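Local coordinates for glycosyl hyrolase, family 3 (Deinococcus radiodurans, PDB 3TEV), which probably hydrolyses O-glycosidic bonds, as a glycoside hydrolase of family 3 built on a TIM-barrel domain, at residues T131-I136 with G146-G151. Numbering follows the deposited sequence.
Sequences TPVLDI and GDRAYG
Val133 meets the turn of 146-151 at the carbonyl of Arg148: its CB lies 3.3 Å from Arg148 O. With CG1 anti to the backbone N (chi1 164°), that methyl reaches over the same carbonyl toward the Ala149 backbone, while CG2 sits beside the Val133 N and approaches the Arg148 guanidinium obliquely, 4.2 Å from NH1. Tyr150 comes in edge-on. Its CE2 packs 3.9 Å from Pro132 CB, and Val133 O also lies close to the plane of the ring, 3.6 Å from CD2. Tyr150 CG is anti to its carbonyl carbon and beside its backbone N (chi1 -68°), which carries the ring edge to Pro132 and Val133.

Two waters supply the polar link between the segments. One donates to Val133 O and Asp135 O and accepts from Tyr150 N at 2.9 Å, so three backbone groups grip it; the other joins Val133 N to Tyr150 OH, a water-mediated bridge at the far end of the ring. Farther along, the methyl of Ala149 rests 3.4 Å from Asp135 O. The Asp135 carboxylate turns elsewhere, to His179 and the backbone N of His183, and Tyr150 packs on His160 of helix 154-169. Both segments belong to the long loop between strand 128-129 and helix 154-169, a beta-alpha connection of the TIM-barrel domain of family 3 glycoside hydrolases, folded back on itself here and bridged by two waters.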
ATOM      1  N   THR A 131       1.719  -7.534  -0.863  1.00 40.61           N
ATOM      2  CA  THR A 131       2.803  -8.177  -1.633  1.00 41.60           C
ATOM      3  C   THR A 131       2.388  -8.049  -3.101  1.00 41.09           C
ATOM      4  O   THR A 131       1.215  -7.791  -3.381  1.00 40.69           O
ATOM      5  CB  THR A 131       3.021  -9.713  -1.344  1.00 42.31           C
ATOM      6  OG1 THR A 131       1.754 -10.392  -1.272  1.00 45.56           O
ATOM      7  CG2 THR A 131       3.855  -9.957  -0.097  1.00 42.88           C
ATOM      8  N   PRO A 132       3.339  -8.228  -4.039  1.00 40.77           N
ATOM      9  CA  PRO A 132       4.741  -8.584  -3.792  1.00 41.02           C
ATOM     10  C   PRO A 132       5.651  -7.379  -3.533  1.00 41.37           C
ATOM     11  O   PRO A 132       5.376  -6.262  -3.972  1.00 41.08           O
ATOM     12  CB  PRO A 132       5.157  -9.258  -5.102  1.00 40.84           C
ATOM     13  CG  PRO A 132       4.359  -8.478  -6.162  1.00 40.88           C
ATOM     14  CD  PRO A 132       3.046  -8.099  -5.483  1.00 40.72           C
ATOM     15  N   VAL A 133       6.737  -7.638  -2.818  1.00 41.74           N
ATOM     16  CA  VAL A 133       7.870  -6.752  -2.787  1.00 41.80           C
ATOM     17  C   VAL A 133       8.481  -6.818  -4.195  1.00 42.07           C
ATOM     18  O   VAL A 133       8.782  -7.903  -4.681  1.00 42.40           O
ATOM     19  CB  VAL A 133       8.881  -7.254  -1.730  1.00 41.91           C
ATOM     20  CG1 VAL A 133      10.267  -6.608  -1.913  1.00 41.23           C
ATOM     21  CG2 VAL A 133       8.327  -7.025  -0.320  1.00 41.14           C
ATOM     22  N   LEU A 134       8.615  -5.669  -4.855  1.00 42.04           N
ATOM     23  CA  LEU A 134       9.305  -5.596  -6.145  1.00 42.41           C
ATOM     24  C   LEU A 134      10.606  -4.825  -5.994  1.00 43.74           C
ATOM     25  O   LEU A 134      11.234  -4.451  -6.985  1.00 43.74           O
ATOM     26  CB  LEU A 134       8.436  -4.933  -7.222  1.00 41.90           C
ATOM     27  CG  LEU A 134       7.069  -5.535  -7.567  1.00 40.99           C
ATOM     28  CD1 LEU A 134       6.318  -4.716  -8.646  1.00 38.49           C
ATOM     29  CD2 LEU A 134       7.224  -6.981  -7.993  1.00 39.44           C
ATOM     30  N   ASP A 135      10.990  -4.558  -4.748  1.00 45.31           N
ATOM     31  CA  ASP A 135      12.304  -3.992  -4.446  1.00 47.20           C
ATOM     32  C   ASP A 135      13.364  -4.986  -4.927  1.00 48.61           C
ATOM     33  O   ASP A 135      13.150  -6.196  -4.890  1.00 48.01           O
ATOM     34  CB  ASP A 135      12.463  -3.725  -2.937  1.00 47.20           C
ATOM     35  CG  ASP A 135      11.324  -2.873  -2.358  1.00 47.65           C
ATOM     36  OD1 ASP A 135      10.861  -1.913  -3.016  1.00 47.14           O
ATOM     37  OD2 ASP A 135      10.895  -3.160  -1.222  1.00 48.90           O
ATOM     38  N   ILE A 136      14.492  -4.453  -5.390  1.00 50.87           N
ATOM     39  CA  ILE A 136      15.606  -5.260  -5.865  1.00 53.49           C
ATOM     40  C   ILE A 136      16.766  -5.181  -4.886  1.00 56.34           C
ATOM     41  O   ILE A 136      17.304  -4.103  -4.628  1.00 56.32           O
ATOM     42  CB  ILE A 136      16.109  -4.771  -7.246  1.00 53.06           C
ATOM     43  CG1 ILE A 136      14.970  -4.749  -8.259  1.00 51.96           C
ATOM     44  CG2 ILE A 136      17.283  -5.650  -7.742  1.00 52.46           C
ATOM     45  CD1 ILE A 136      15.307  -4.001  -9.514  1.00 51.63           C
ATOM     46  N   GLY A 146      16.784  -7.469   1.666  1.00 77.45           N
ATOM     47  CA  GLY A 146      17.342  -8.795   1.986  1.00 78.66           C
ATOM     48  C   GLY A 146      16.486  -9.979   1.566  1.00 78.96           C
ATOM     49  O   GLY A 146      16.188 -10.141   0.379  1.00 78.81           O
ATOM     50  N   ASP A 147      16.105 -10.800   2.553  1.00 79.63           N
ATOM     51  CA  ASP A 147      15.231 -11.985   2.383  1.00 79.77           C
ATOM     52  C   ASP A 147      13.940 -11.733   1.603  1.00 77.16           C
ATOM     53  O   ASP A 147      13.437 -12.614   0.894  1.00 76.78           O
ATOM     54  CB  ASP A 147      14.802 -12.511   3.757  1.00 81.29           C
ATOM     55  CG  ASP A 147      15.935 -13.107   4.529  1.00 85.76           C
ATOM     56  OD1 ASP A 147      16.838 -13.707   3.899  1.00 89.12           O
ATOM     57  OD2 ASP A 147      15.913 -12.982   5.776  1.00 89.75           O
ATOM     58  N   ARG A 148      13.403 -10.531   1.777  1.00 74.02           N
ATOM     59  CA  ARG A 148      12.058 -10.191   1.340  1.00 70.81           C
ATOM     60  C   ARG A 148      11.961  -9.843  -0.152  1.00 68.09           C
ATOM     61  O   ARG A 148      10.859  -9.734  -0.684  1.00 67.62           O
ATOM     62  CB  ARG A 148      11.501  -9.060   2.212  1.00 70.96           C
ATOM     63  CG  ARG A 148      11.562  -9.331   3.724  1.00 72.38           C
ATOM     64  CD  ARG A 148      11.308  -8.050   4.517  1.00 75.73           C
ATOM     65  NE  ARG A 148      10.175  -7.311   3.951  1.00 77.94           N
ATOM     66  CZ  ARG A 148       9.910  -6.020   4.146  1.00 78.58           C
ATOM     67  NH1 ARG A 148       8.846  -5.478   3.561  1.00 78.37           N
ATOM     68  NH2 ARG A 148      10.698  -5.271   4.912  1.00 79.00           N
ATOM     69  N   ALA A 149      13.103  -9.669  -0.817  1.00 65.87           N
ATOM     70  CA  ALA A 149      13.138  -9.503  -2.279  1.00 63.90           C
ATOM     71  C   ALA A 149      13.294 -10.862  -2.964  1.00 62.88           C
ATOM     72  O   ALA A 149      13.813 -11.797  -2.363  1.00 62.19           O
ATOM     73  CB  ALA A 149      14.259  -8.567  -2.696  1.00 63.87           C
ATOM     74  N   TYR A 150      12.829 -10.961  -4.211  1.00 62.04           N
ATOM     75  CA  TYR A 150      12.929 -12.197  -4.996  1.00 61.69           C
ATOM     76  C   TYR A 150      14.297 -12.388  -5.650  1.00 62.04           C
ATOM     77  O   TYR A 150      14.613 -13.489  -6.087  1.00 62.37           O
ATOM     78  CB  TYR A 150      11.823 -12.270  -6.058  1.00 61.12           C
ATOM     79  CG  TYR A 150      10.439 -12.439  -5.476  1.00 61.05           C
ATOM     80  CD1 TYR A 150       9.989 -13.690  -5.039  1.00 60.67           C
ATOM     81  CD2 TYR A 150       9.575 -11.346  -5.348  1.00 59.94           C
ATOM     82  CE1 TYR A 150       8.715 -13.853  -4.488  1.00 60.56           C
ATOM     83  CE2 TYR A 150       8.308 -11.496  -4.792  1.00 60.57           C
ATOM     84  CZ  TYR A 150       7.882 -12.754  -4.368  1.00 60.90           C
ATOM     85  OH  TYR A 150       6.620 -12.906  -3.820  1.00 61.96           O
ATOM     86  N   GLY A 151      15.102 -11.327  -5.714  1.00 62.16           N
ATOM     87  CA  GLY A 151      16.418 -11.386  -6.364  1.00 63.30           C
ATOM     88  C   GLY A 151      17.240 -10.097  -6.363  1.00 63.82           C
ATOM     89  O   GLY A 151      16.907  -9.131  -5.665  1.00 63.25           O
TER
HETATM   90  O   HOH W   1      11.529  -8.449  -4.994  1.00 49.13           O
HETATM   91  O   HOH W   2       6.779 -10.641  -1.952  1.00 64.99           O